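Local coordinates for protein putative xanthine dehydrogenase YAGS fad-binding subunit (Escherichia coli, PDB 5G5G) that binds molybdenum and its pterin cytosine dinucleotide cofactor and, as a subunit of a periplasmic aldehyde oxidase, probably oxidises aldehydes to carboxylic acids, at residues Ile58-Leu63 and Thr340-Glu345; Glu106-Ala111 and Leu648-Asn653; Met465-Ile468 and Ser472-Ile475; Leu476-Ala481 and Ile616-Thr621. One frame throughout, in Å; residues are numbered along the deposited sequence. Where two conformers were deposited one is given.

How the contacts relate
Two pairs of contacts lie on opposite sides of the chain's centre. Contacts 1 and 2, centres about 7 Å apart, tie the a/b hammerhead domain to the two cofactor-binding ranges: contact 1 reaches the first, contact 2 the second, and their segments alternate along the chain. They touch where Ala59 packs on Leu648 and Gly649, and Pro344 on His107. Contacts 3 and 4, centres about 10 Å apart, share helix 472-484 and border the pterin cytosine dinucleotide, contact 3 along its pterin, diphosphate and ribose, contact 4 at its cytosine end. Centres of contacts 1 and 4 are about 45 Å apart, so domain joining and cofactor binding are spatially separate.

Contact 1. Residues Ile58-Leu63 and Thr340-Glu345; sequences IAKGRL and TLDLPE
Lys60 and Asp342 form a salt bridge that joins the a/b hammerhead domain to the first molybdopterin-binding range, in the fold of the xanthine dehydrogenase and aldehyde oxidase family. The lysine does more than point its ammonium at the acid: its last carbons run over one face of the carboxylate. CD sits above Asp342 CG at 3.6 Å, CE comes to 3.4 Å from OD1, and NZ ends above the same plane, 3.2 Å from Asp342 OD1 and 3.3 Å from Asp342 OD2. The bond to OD1 is accordingly weak by its geometry, and electrostatic attraction probably carries much of the pairing. Lys60 reaches this far because CG stands anti to its backbone N (chi1 -172°) and the chain continues fully extended. Asp342 OD2 has a stronger partner in the backbone N of Ala140, whose hydrogen bond probably fixes the turn of the carboxylate. Tyr141, next in the chain, packs on Ala59, Lys60 and Asp342 together. With an alanine in place of Lys60, the Asp342 charge would probably lose its mate and one face of the carboxylate its apolar cover. Further out, Lys60 pairs through its backbone with Asn137, while Gly61 and Arg62 bond to Ile105 and Arg135 as strand 61-67 enters the middle of a three-stranded antiparallel sheet. Gly61 itself adopts backbone angles closed to a side chain (phi 148°, psi -150°), where a CB would also run into Ile58 CD1.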
# COMPACT_ATOMS: atom_id res chain seq x y z
N ILE C 58 -22.65 5.89 9.06
CA ILE C 58 -23.31 6.36 7.89
C ILE C 58 -22.48 7.38 7.14
O ILE C 58 -21.60 8.07 7.72
CB ILE C 58 -24.69 6.98 8.17
CG1 ILE C 58 -24.58 8.30 8.91
CG2 ILE C 58 -25.57 6.02 8.95
CD1 ILE C 58 -25.88 9.02 9.06
N ALA C 59 -22.79 7.52 5.85
CA ALA C 59 -22.10 8.51 5.03
C ALA C 59 -22.47 9.92 5.41
O ALA C 59 -21.60 10.81 5.41
CB ALA C 59 -22.44 8.32 3.55
N LYS C 60 -23.74 10.16 5.71
CA LYS C 60 -24.23 11.54 5.74
C LYS C 60 -25.59 11.65 6.43
O LYS C 60 -26.51 10.85 6.15
CB LYS C 60 -24.40 12.10 4.31
CG LYS C 60 -24.72 13.60 4.27
CD LYS C 60 -25.18 14.17 2.93
CE LYS C 60 -25.13 15.68 3.05
NZ LYS C 60 -25.37 16.40 1.78
N GLY C 61 -25.68 12.67 7.27
CA GLY C 61 -26.84 12.89 8.10
C GLY C 61 -26.49 13.53 9.44
O GLY C 61 -25.54 14.30 9.56
N ARG C 62 -27.30 13.20 10.45
CA ARG C 62 -27.21 13.77 11.78
C ARG C 62 -27.00 12.63 12.77
O ARG C 62 -27.56 11.54 12.64
CB ARG C 62 -28.51 14.51 12.15
CG ARG C 62 -28.32 15.50 13.30
CD ARG C 62 -29.49 16.46 13.50
NE ARG C 62 -29.24 17.36 14.64
CZ ARG C 62 -28.48 18.46 14.62
NH1 ARG C 62 -27.87 18.86 13.50
NH2 ARG C 62 -28.33 19.17 15.73
N LEU C 63 -26.17 12.92 13.76
CA LEU C 63 -25.95 12.05 14.89
C LEU C 63 -27.03 12.44 15.90
O LEU C 63 -26.93 13.48 16.53
CB LEU C 63 -24.53 12.30 15.41
CG LEU C 63 -23.94 11.38 16.46
CD1 LEU C 63 -23.97 9.94 15.98
CD2 LEU C 63 -22.55 11.86 16.81
N THR C 340 -20.03 18.70 -6.10
CA THR C 340 -20.14 18.41 -4.67
C THR C 340 -20.47 16.93 -4.46
O THR C 340 -21.50 16.46 -4.93
CB THR C 340 -21.18 19.32 -4.04
OG1 THR C 340 -20.68 20.65 -4.19
CG2 THR C 340 -21.33 19.03 -2.54
N LEU C 341 -19.61 16.24 -3.73
CA LEU C 341 -19.84 14.83 -3.40
C LEU C 341 -19.66 14.67 -1.91
O LEU C 341 -18.74 15.24 -1.36
CB LEU C 341 -18.88 13.87 -4.12
CG LEU C 341 -18.88 13.82 -5.68
CD1 LEU C 341 -17.78 12.91 -6.19
CD2 LEU C 341 -20.25 13.36 -6.18
N ASP C 342 -20.51 13.82 -1.31
CA ASP C 342 -20.51 13.55 0.11
C ASP C 342 -19.73 12.31 0.47
O ASP C 342 -20.00 11.67 1.48
CB ASP C 342 -21.97 13.44 0.59
CG ASP C 342 -22.73 14.72 0.37
OD1 ASP C 342 -22.34 15.69 1.04
OD2 ASP C 342 -23.64 14.77 -0.53
N LEU C 343 -18.81 11.90 -0.39
CA LEU C 343 -17.81 10.91 -0.05
C LEU C 343 -16.80 11.53 0.92
O LEU C 343 -16.84 12.73 1.20
CB LEU C 343 -17.10 10.47 -1.32
CG LEU C 343 -17.92 9.64 -2.30
CD1 LEU C 343 -17.20 9.54 -3.63
CD2 LEU C 343 -18.20 8.25 -1.75
N PRO C 344 -15.87 10.72 1.46
CA PRO C 344 -14.81 11.28 2.28
C PRO C 344 -14.01 12.38 1.54
O PRO C 344 -14.14 12.51 0.29
CB PRO C 344 -13.96 10.06 2.61
CG PRO C 344 -15.00 8.95 2.71
CD PRO C 344 -15.85 9.24 1.49
N GLU C 345 -13.27 13.16 2.31
CA GLU C 345 -12.53 14.31 1.77
C GLU C 345 -11.52 13.86 0.70
O GLU C 345 -10.63 13.07 0.98
CB GLU C 345 -11.73 15.03 2.87
CG GLU C 345 -11.05 16.33 2.45
CD GLU C 345 -10.29 16.94 3.60
OE1 GLU C 345 -10.93 17.32 4.61
OE2 GLU C 345 -9.06 17.08 3.47

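Contact 2. Residues Glu106-Ala111 and Leu648-Asn653; sequences EHYHQA and LGYFVN
Tyr650, which with Gly649 faces Asp645 in a G1 beta bulge, packs against Tyr108, the second residue of a type II beta turn from His107 to Gln110. The two side chains run side by side in the same direction. Tyr650 CB rests 3.5 Å from Tyr108 CD2, and farther out Tyr650 CD2 meets Tyr108 CE2 at 3.5 Å. Tyr650 thus lies over one face of the Tyr108 ring, displaced toward its rim, while the ring planes are inclined at 49° with centroids 4.6 Å apart, an oblique pairing. On the opposite face of Tyr108 comes the imidazole of His109, whose centre lies beneath CE2, so the phenol ring is held between the two. Tyr108 CG is anti to its own backbone N (chi1 -174°), which carries the ring out from the turn between these neighbours. Its hydroxyl goes beyond the chain and hydrogen-bonds to an acidic side chain of another subunit. Where the backbones do not meet directly, a water bridges them: it accepts from Tyr108 N at 2.9 Å and donates to Gly649 O at 2.7 Å. Within the turn, His107 ND1 reaches Tyr108 O at 2.8 Å, approaching from above the carbonyl plane. At its base Gln110 OE1 accepts from Glu106 N at 2.9 Å, and Gln110 NE2 returns a bond to Glu106 OE2. Asn277 of helix 275-278 touches both tyrosines. Gly649, at positive phi (74°) ahead of extended Tyr650, completes the backbone pattern characteristic of a G1 bulge in the short 644-645/650-651 hairpin.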
# COMPACT_ATOMS: atom_id res chain seq x y z
N GLU C 106 -20.46 14.29 8.09
CA GLU C 106 -20.01 14.71 6.75
C GLU C 106 -19.54 13.58 5.84
O GLU C 106 -19.65 13.72 4.61
CB GLU C 106 -18.90 15.73 6.86
CG GLU C 106 -19.28 16.96 7.68
CD GLU C 106 -18.06 17.79 7.94
OE1 GLU C 106 -17.68 18.49 7.04
OE2 GLU C 106 -17.45 17.72 9.02
N HIS C 107 -19.08 12.49 6.40
CA HIS C 107 -18.66 11.33 5.59
C HIS C 107 -18.62 10.06 6.39
O HIS C 107 -18.52 10.10 7.63
CB HIS C 107 -17.29 11.62 4.86
CG HIS C 107 -16.12 11.79 5.80
ND1 HIS C 107 -15.41 10.73 6.28
CD2 HIS C 107 -15.59 12.88 6.40
CE1 HIS C 107 -14.43 11.16 7.05
NE2 HIS C 107 -14.54 12.47 7.17
N TYR C 108 -18.63 8.93 5.69
CA TYR C 108 -18.52 7.63 6.31
C TYR C 108 -17.18 7.54 7.06
O TYR C 108 -16.12 8.05 6.61
CB TYR C 108 -18.61 6.56 5.24
CG TYR C 108 -18.64 5.18 5.76
CD1 TYR C 108 -19.76 4.67 6.44
CD2 TYR C 108 -17.56 4.37 5.62
CE1 TYR C 108 -19.74 3.38 6.93
CE2 TYR C 108 -17.54 3.09 6.07
CZ TYR C 108 -18.63 2.61 6.75
OH TYR C 108 -18.55 1.31 7.23
N HIS C 109 -17.24 6.89 8.23
CA HIS C 109 -16.03 6.74 9.09
C HIS C 109 -15.43 8.03 9.62
O HIS C 109 -14.34 8.01 10.20
CB HIS C 109 -14.94 5.86 8.46
CG HIS C 109 -15.23 4.41 8.54
ND1 HIS C 109 -14.43 3.49 7.94
CD2 HIS C 109 -16.22 3.70 9.14
CE1 HIS C 109 -14.86 2.27 8.19
NE2 HIS C 109 -15.96 2.37 8.91
N GLN C 110 -16.14 9.14 9.55
CA GLN C 110 -15.69 10.33 10.25
C GLN C 110 -15.66 10.07 11.75
O GLN C 110 -16.58 9.43 12.28
CB GLN C 110 -16.62 11.51 9.95
CG GLN C 110 -16.26 12.81 10.68
CD GLN C 110 -17.20 13.94 10.25
OE1 GLN C 110 -18.39 13.71 9.97
NE2 GLN C 110 -16.65 15.15 10.15
N ALA C 111 -14.58 10.48 12.40
CA ALA C 111 -14.45 10.16 13.82
C ALA C 111 -15.57 10.82 14.63
O ALA C 111 -15.84 12.02 14.46
CB ALA C 111 -13.13 10.59 14.35
N LEU C 648 -24.84 3.61 -0.61
CA LEU C 648 -24.37 3.73 0.78
C LEU C 648 -23.29 4.84 0.98
O LEU C 648 -22.99 5.22 2.12
CB LEU C 648 -23.80 2.37 1.21
CG LEU C 648 -24.82 1.25 1.36
CD1 LEU C 648 -24.16 -0.12 1.45
CD2 LEU C 648 -25.69 1.51 2.60
N GLY C 649 -22.70 5.34 -0.11
CA GLY C 649 -21.89 6.55 -0.07
C GLY C 649 -20.50 6.39 0.57
O GLY C 649 -20.08 7.25 1.35
N TYR C 650 -19.81 5.28 0.28
CA TYR C 650 -18.51 5.04 0.88
C TYR C 650 -17.66 4.18 -0.02
O TYR C 650 -18.11 3.65 -1.04
CB TYR C 650 -18.65 4.42 2.29
CG TYR C 650 -18.92 2.93 2.31
CD1 TYR C 650 -20.12 2.41 1.82
CD2 TYR C 650 -17.99 2.04 2.79
CE1 TYR C 650 -20.36 1.03 1.77
CE2 TYR C 650 -18.24 0.66 2.80
CZ TYR C 650 -19.42 0.16 2.27
OH TYR C 650 -19.66 -1.19 2.27
N PHE C 651 -16.39 4.08 0.34
CA PHE C 651 -15.48 3.23 -0.35
C PHE C 651 -15.54 1.83 0.24
O PHE C 651 -15.19 1.64 1.41
CB PHE C 651 -14.02 3.78 -0.30
CG PHE C 651 -13.89 5.21 -0.79
CD1 PHE C 651 -14.37 5.59 -2.05
CD2 PHE C 651 -13.26 6.16 -0.02
CE1 PHE C 651 -14.20 6.90 -2.48
CE2 PHE C 651 -13.12 7.48 -0.43
CZ PHE C 651 -13.59 7.85 -1.68
N VAL C 652 -15.92 0.86 -0.58
CA VAL C 652 -16.29 -0.50 -0.10
C VAL C 652 -15.09 -1.36 0.30
O VAL C 652 -15.11 -2.01 1.33
CB VAL C 652 -17.14 -1.23 -1.16
CG1 VAL C 652 -17.46 -2.66 -0.78
CG2 VAL C 652 -18.47 -0.51 -1.41
N ASN C 653 -14.06 -1.35 -0.55
CA ASN C 653 -12.92 -2.19 -0.39
C ASN C 653 -11.89 -1.47 0.44
O ASN C 653 -10.78 -1.16 -0.03
CB ASN C 653 -12.38 -2.63 -1.79
CG ASN C 653 -12.01 -1.46 -2.65
OD1 ASN C 653 -12.58 -0.37 -2.57
ND2 ASN C 653 -11.00 -1.67 -3.44
O HOH W 1 -19.06 9.30 2.85

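Contact 3. Residues Met465-Ile468 and Ser472-Ile475; sequences MTDI and SYTI. With MCN (pterin cytosine dinucleotide), chain Y.
Asp467 and Ser472 close the short loop that leads into helix 472-484 along the pterin cytosine dinucleotide pocket. Asp467 OD2 accepts the backbone N-H of Tyr473 at 2.9 Å, a fairly straight bond (160°) that arrives on the anti side of the carboxylate and 31° out of its plane. A water lies 2.9 Å from the same OD2 and also meets Thr474 OG1. The other oxygen, OD1, takes the N-H groups of Gly469 and Gly471; the first of these closes an Asx turn. One carboxylate thereby gathers the amides of the loop and of the helix start, where the helix dipole would be expected to favour a negative charge. Replacing Asp467 with an alanine would probably leave the amides of Tyr473, Gly469 and Gly471 without their shared acceptor and let the loop shift. The Tyr473 ring adds its edge: CD2 lies 3.3 Å from Asp467 OD2, and ring and carboxylate planes are 30° apart, while the phenol oxygen bonds to Pro236 O. On the cofactor side, Ser472 OG, anti to its carbonyl carbon, donates to Thr466 O at 2.8 Å. Met465 bends at chi2 so that CE touches Ser472 OG at 3.6 Å and the cofactor's diphosphate oxygen O2B at 3.9 Å. Ile468 sets CD1 3.3 Å from the pterin oxygen O4'. Between the two segments, Thr470 O hydrogen-bonds to the cofactor, and Ile475 CD1 comes against its ribose oxygen O3' at 3.7 Å.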
# COMPACT_ATOMS: atom_id res chain seq x y z
N MET C 465 12.46 19.84 8.97
CA MET C 465 12.23 18.99 7.80
C MET C 465 12.04 17.54 8.16
O MET C 465 12.62 17.06 9.13
CB MET C 465 13.42 19.12 6.85
CG MET C 465 13.28 18.34 5.58
SD MET C 465 11.84 18.86 4.60
CE MET C 465 11.95 17.64 3.34
N THR C 466 11.19 16.86 7.41
CA THR C 466 10.91 15.43 7.62
C THR C 466 11.59 14.55 6.59
O THR C 466 11.93 14.99 5.43
CB THR C 466 9.38 15.18 7.60
OG1 THR C 466 8.83 15.76 6.39
CG2 THR C 466 8.75 15.78 8.80
N ASP C 467 11.77 13.30 7.01
CA ASP C 467 12.24 12.22 6.14
C ASP C 467 11.18 11.19 6.18
O ASP C 467 11.02 10.49 7.18
CB ASP C 467 13.62 11.65 6.58
CG ASP C 467 14.24 10.75 5.51
OD1 ASP C 467 13.44 10.11 4.76
OD2 ASP C 467 15.50 10.74 5.42
N ILE C 468 10.39 11.11 5.10
CA ILE C 468 9.20 10.21 5.05
C ILE C 468 9.56 8.94 4.29
O ILE C 468 8.67 8.21 3.83
CB ILE C 468 8.00 10.94 4.47
CG1 ILE C 468 8.27 11.40 3.00
CG2 ILE C 468 7.65 12.17 5.32
CD1 ILE C 468 7.14 12.14 2.35
N SER C 472 15.85 12.65 3.15
CA SER C 472 16.22 13.93 3.67
C SER C 472 17.39 13.86 4.68
O SER C 472 18.28 14.72 4.61
CB SER C 472 15.04 14.60 4.32
OG SER C 472 13.90 14.66 3.48
N TYR C 473 17.36 12.92 5.63
CA TYR C 473 18.49 12.80 6.59
C TYR C 473 19.82 12.83 5.82
O TYR C 473 20.75 13.56 6.18
CB TYR C 473 18.48 11.54 7.43
CG TYR C 473 17.51 11.58 8.62
CD1 TYR C 473 17.86 12.27 9.80
CD2 TYR C 473 16.30 10.85 8.60
CE1 TYR C 473 17.02 12.28 10.90
CE2 TYR C 473 15.45 10.89 9.70
CZ TYR C 473 15.82 11.59 10.85
OH TYR C 473 14.96 11.65 11.97
N THR C 474 19.91 11.96 4.81
CA THR C 474 21.13 11.75 4.08
C THR C 474 21.56 12.94 3.22
O THR C 474 22.69 13.40 3.30
CB THR C 474 21.02 10.48 3.27
OG1 THR C 474 20.58 9.47 4.17
CG2 THR C 474 22.31 10.11 2.66
N ILE C 475 20.66 13.47 2.43
CA ILE C 475 21.00 14.62 1.61
C ILE C 475 21.31 15.91 2.38
O ILE C 475 22.16 16.69 1.95
CB ILE C 475 19.98 14.88 0.48
CG1 ILE C 475 18.56 15.16 1.03
CG2 ILE C 475 20.06 13.70 -0.48
CD1 ILE C 475 17.63 15.86 0.02
N1 MCN Y . 16.39 13.78 -4.50
C2 MCN Y . 17.82 13.79 -4.85
N3 MCN Y . 17.96 15.00 -5.77
C4 MCN Y . 17.08 15.83 -6.31
C5 MCN Y . 15.71 15.69 -5.70
C6 MCN Y . 15.45 14.68 -4.92
O2 MCN Y . 18.65 13.11 -4.52
N4 MCN Y . 17.28 16.76 -7.18
C1' MCN Y . 16.03 12.57 -3.78
C2D MCN Y . 16.49 12.63 -2.27
O2' MCN Y . 16.68 11.31 -1.78
C3' MCN Y . 15.31 13.25 -1.72
C4D MCN Y . 13.98 12.67 -2.38
O4D MCN Y . 14.61 12.44 -3.74
O3' MCN Y . 15.08 13.15 -0.26
C5' MCN Y . 12.80 13.41 -2.60
O5' MCN Y . 13.01 14.80 -2.71
PA MCN Y . 11.89 15.67 -3.33
O1A MCN Y . 12.24 17.12 -3.02
O2A MCN Y . 11.60 15.23 -4.73
O3A MCN Y . 10.52 15.27 -2.43
PB MCN Y . 10.18 15.91 -1.02
O1B MCN Y . 9.40 17.14 -1.20
O2B MCN Y . 11.41 15.93 -0.17
O3B MCN Y . 9.32 14.73 -0.45
C10 MCN Y . 7.87 14.66 -0.79
C9' MCN Y . 7.54 13.67 -1.85
C8' MCN Y . 5.96 13.85 -2.18
S8' MCN Y . 5.28 15.38 -2.35
C7' MCN Y . 5.28 12.81 -2.11
S7' MCN Y . 3.50 12.83 -2.24
C6' MCN Y . 5.91 11.38 -2.15
C7 MCN Y . 7.46 11.61 -2.45
O9' MCN Y . 8.05 12.48 -1.57
N5' MCN Y . 5.78 10.91 -0.67
C4A MCN Y . 6.61 9.74 -0.23
N8' MCN Y . 8.13 10.31 -2.25
C4B MCN Y . 7.88 9.58 -1.14
N1' MCN Y . 8.65 8.44 -0.90
C2' MCN Y . 8.63 7.76 0.32
N2' MCN Y . 9.30 6.73 0.53
N3' MCN Y . 7.49 7.95 1.06
C4' MCN Y . 6.56 8.98 1.03
O4' MCN Y . 5.56 9.28 1.70
O HOH W 2 17.90 9.31 4.76

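Contact 4. Residues Leu476-Ala481 and Ile616-Thr621; sequences LAQTAA and ILNPKT. With MCN (pterin cytosine dinucleotide), chain Y.
Asn618 approaches Gln478 OE1 with its CB, CG and ND2, while its backbone N meets the cytosine of the cofactor. Its CB lies 3.5 Å from Gln478 OE1 and packs on Ile475 as well. CG comes next, placed anti to the backbone N (chi1 -179°), which swings the amide toward helix 472-484. At the tip the two atoms divide the work. ND2 donates to Gln478 OE1 at 3.0 Å, fairly straight (157°) but from above the carbonyl plane of the glutamine, the two amides being nearly perpendicular; it also bonds to His22 O. OD1 turns to its own helix and accepts Thr621 N at 3.0 Å and, weakly, Lys620 N, so Asn618 is the N-cap of helix 619-638. The Gln478 amide is filled at its other end too: NE2 donates to Val17 O and makes only a weak bond to Leu617 O, 3.3 Å away. Both amides are buried, so these partners compensate their polar atoms. The same turn reads the base of the pterin cytosine dinucleotide. Leu617 N points almost straight at N3 of the cytosine at 3.0 Å (175°), and Asn618 N bonds to its O2 at 2.9 Å. The backbone thus offers donors to two acceptors on the pyrimidine edge, while Thr621 OG1 lies 2.7 Å from the ribose O2'. Leu617 packs on Ile475 of helix 472-484 and on Thr516 of helix 511-534, and elsewhere on its surface helix 472-484 lays Ala477, Ala480 and Ala481 against Val491 of strand 491-494.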
# COMPACT_ATOMS: atom_id res chain seq x y z
N LEU C 476 20.68 16.08 3.55
CA LEU C 476 21.04 17.20 4.40
C LEU C 476 22.44 16.99 5.00
O LEU C 476 23.24 17.94 5.04
CB LEU C 476 20.01 17.40 5.52
CG LEU C 476 18.64 17.86 4.97
CD1 LEU C 476 17.51 17.66 5.96
CD2 LEU C 476 18.65 19.33 4.59
N ALA C 477 22.78 15.74 5.38
CA ALA C 477 24.15 15.43 5.83
C ALA C 477 25.18 15.69 4.71
O ALA C 477 26.23 16.31 4.92
CB ALA C 477 24.24 14.01 6.35
N GLN C 478 24.84 15.27 3.51
CA GLN C 478 25.74 15.47 2.37
C GLN C 478 26.02 16.94 2.10
O GLN C 478 27.19 17.34 1.77
CB GLN C 478 25.22 14.79 1.14
CG GLN C 478 25.18 13.25 1.21
CD GLN C 478 24.41 12.64 0.03
OE1 GLN C 478 23.26 12.20 0.15
NE2 GLN C 478 25.05 12.61 -1.13
N THR C 479 24.96 17.75 2.21
CA THR C 479 25.05 19.20 2.00
C THR C 479 25.96 19.88 2.99
O THR C 479 26.92 20.59 2.64
CB THR C 479 23.65 19.85 1.99
OG1 THR C 479 22.84 19.24 0.97
CG2 THR C 479 23.77 21.36 1.74
N ALA C 480 25.74 19.59 4.27
CA ALA C 480 26.61 20.14 5.28
C ALA C 480 28.07 19.68 5.17
O ALA C 480 29.00 20.47 5.30
CB ALA C 480 26.05 19.87 6.66
N ALA C 481 28.26 18.38 4.90
CA ALA C 481 29.59 17.85 4.73
C ALA C 481 30.32 18.58 3.58
O ALA C 481 31.51 18.90 3.67
CB ALA C 481 29.51 16.35 4.46
N ILE C 616 21.00 15.99 -9.31
CA ILE C 616 20.60 14.95 -8.38
C ILE C 616 21.55 14.92 -7.19
O ILE C 616 22.78 14.87 -7.33
CB ILE C 616 20.59 13.57 -9.09
CG1 ILE C 616 19.56 13.60 -10.24
CG2 ILE C 616 20.33 12.47 -8.07
CD1 ILE C 616 18.15 13.78 -9.83
N LEU C 617 20.97 14.98 -6.00
CA LEU C 617 21.71 15.11 -4.77
C LEU C 617 22.25 13.76 -4.24
O LEU C 617 23.33 13.72 -3.66
CB LEU C 617 20.87 15.86 -3.76
CG LEU C 617 20.39 17.28 -4.13
CD1 LEU C 617 19.53 17.93 -3.03
CD2 LEU C 617 21.55 18.18 -4.48
N ASN C 618 21.51 12.69 -4.46
CA ASN C 618 21.97 11.35 -4.13
C ASN C 618 21.37 10.38 -5.11
O ASN C 618 20.16 10.09 -5.05
CB ASN C 618 21.61 11.00 -2.69
CG ASN C 618 22.09 9.64 -2.30
OD1 ASN C 618 21.99 8.68 -3.07
ND2 ASN C 618 22.56 9.52 -1.04
N PRO C 619 22.17 9.90 -6.07
CA PRO C 619 21.55 9.11 -7.13
C PRO C 619 20.94 7.80 -6.64
O PRO C 619 20.04 7.27 -7.30
CB PRO C 619 22.69 8.83 -8.09
CG PRO C 619 23.60 10.04 -7.91
CD PRO C 619 23.51 10.38 -6.44
N LYS C 620 21.40 7.27 -5.50
CA LYS C 620 20.83 6.02 -4.95
C LYS C 620 19.45 6.25 -4.35
O LYS C 620 18.49 5.55 -4.69
CB LYS C 620 21.77 5.37 -3.92
CG LYS C 620 21.22 3.99 -3.48
CD LYS C 620 22.29 3.03 -3.01
CE LYS C 620 22.92 3.50 -1.75
NZ LYS C 620 23.97 2.53 -1.34
N THR C 621 19.33 7.27 -3.51
CA THR C 621 18.02 7.53 -2.92
C THR C 621 17.08 8.14 -3.94
O THR C 621 15.87 7.87 -3.89
CB THR C 621 18.12 8.39 -1.67
OG1 THR C 621 18.80 9.63 -1.95
CG2 THR C 621 18.95 7.68 -0.58
N1 MCN Y . 16.39 13.78 -4.50
C2 MCN Y . 17.82 13.79 -4.85
N3 MCN Y . 17.96 15.00 -5.77
C4 MCN Y . 17.08 15.83 -6.31
C5 MCN Y . 15.71 15.69 -5.70
C6 MCN Y . 15.45 14.68 -4.92
O2 MCN Y . 18.65 13.11 -4.52
N4 MCN Y . 17.28 16.76 -7.18
C1' MCN Y . 16.03 12.57 -3.78
C2D MCN Y . 16.49 12.63 -2.27
O2' MCN Y . 16.68 11.31 -1.78
C3' MCN Y . 15.31 13.25 -1.72
C4D MCN Y . 13.98 12.67 -2.38
O4D MCN Y . 14.61 12.44 -3.74
O3' MCN Y . 15.08 13.15 -0.26
C5' MCN Y . 12.80 13.41 -2.60
O5' MCN Y . 13.01 14.80 -2.71
PA MCN Y . 11.89 15.67 -3.33
O1A MCN Y . 12.24 17.12 -3.02
O2A MCN Y . 11.60 15.23 -4.73
O3A MCN Y . 10.52 15.27 -2.43
PB MCN Y . 10.18 15.91 -1.02
O1B MCN Y . 9.40 17.14 -1.20
O2B MCN Y . 11.41 15.93 -0.17
O3B MCN Y . 9.32 14.73 -0.45
C10 MCN Y . 7.87 14.66 -0.79
C9' MCN Y . 7.54 13.67 -1.85
C8' MCN Y . 5.96 13.85 -2.18
S8' MCN Y . 5.28 15.38 -2.35
C7' MCN Y . 5.28 12.81 -2.11
S7' MCN Y . 3.50 12.83 -2.24
C6' MCN Y . 5.91 11.38 -2.15
C7 MCN Y . 7.46 11.61 -2.45
O9' MCN Y . 8.05 12.48 -1.57
N5' MCN Y . 5.78 10.91 -0.67
C4A MCN Y . 6.61 9.74 -0.23
N8' MCN Y . 8.13 10.31 -2.25
C4B MCN Y . 7.88 9.58 -1.14
N1' MCN Y . 8.65 8.44 -0.90
C2' MCN Y . 8.63 7.76 0.32
N2' MCN Y . 9.30 6.73 0.53
N3' MCN Y . 7.49 7.95 1.06
C4' MCN Y . 6.56 8.98 1.03
O4' MCN Y . 5.56 9.28 1.70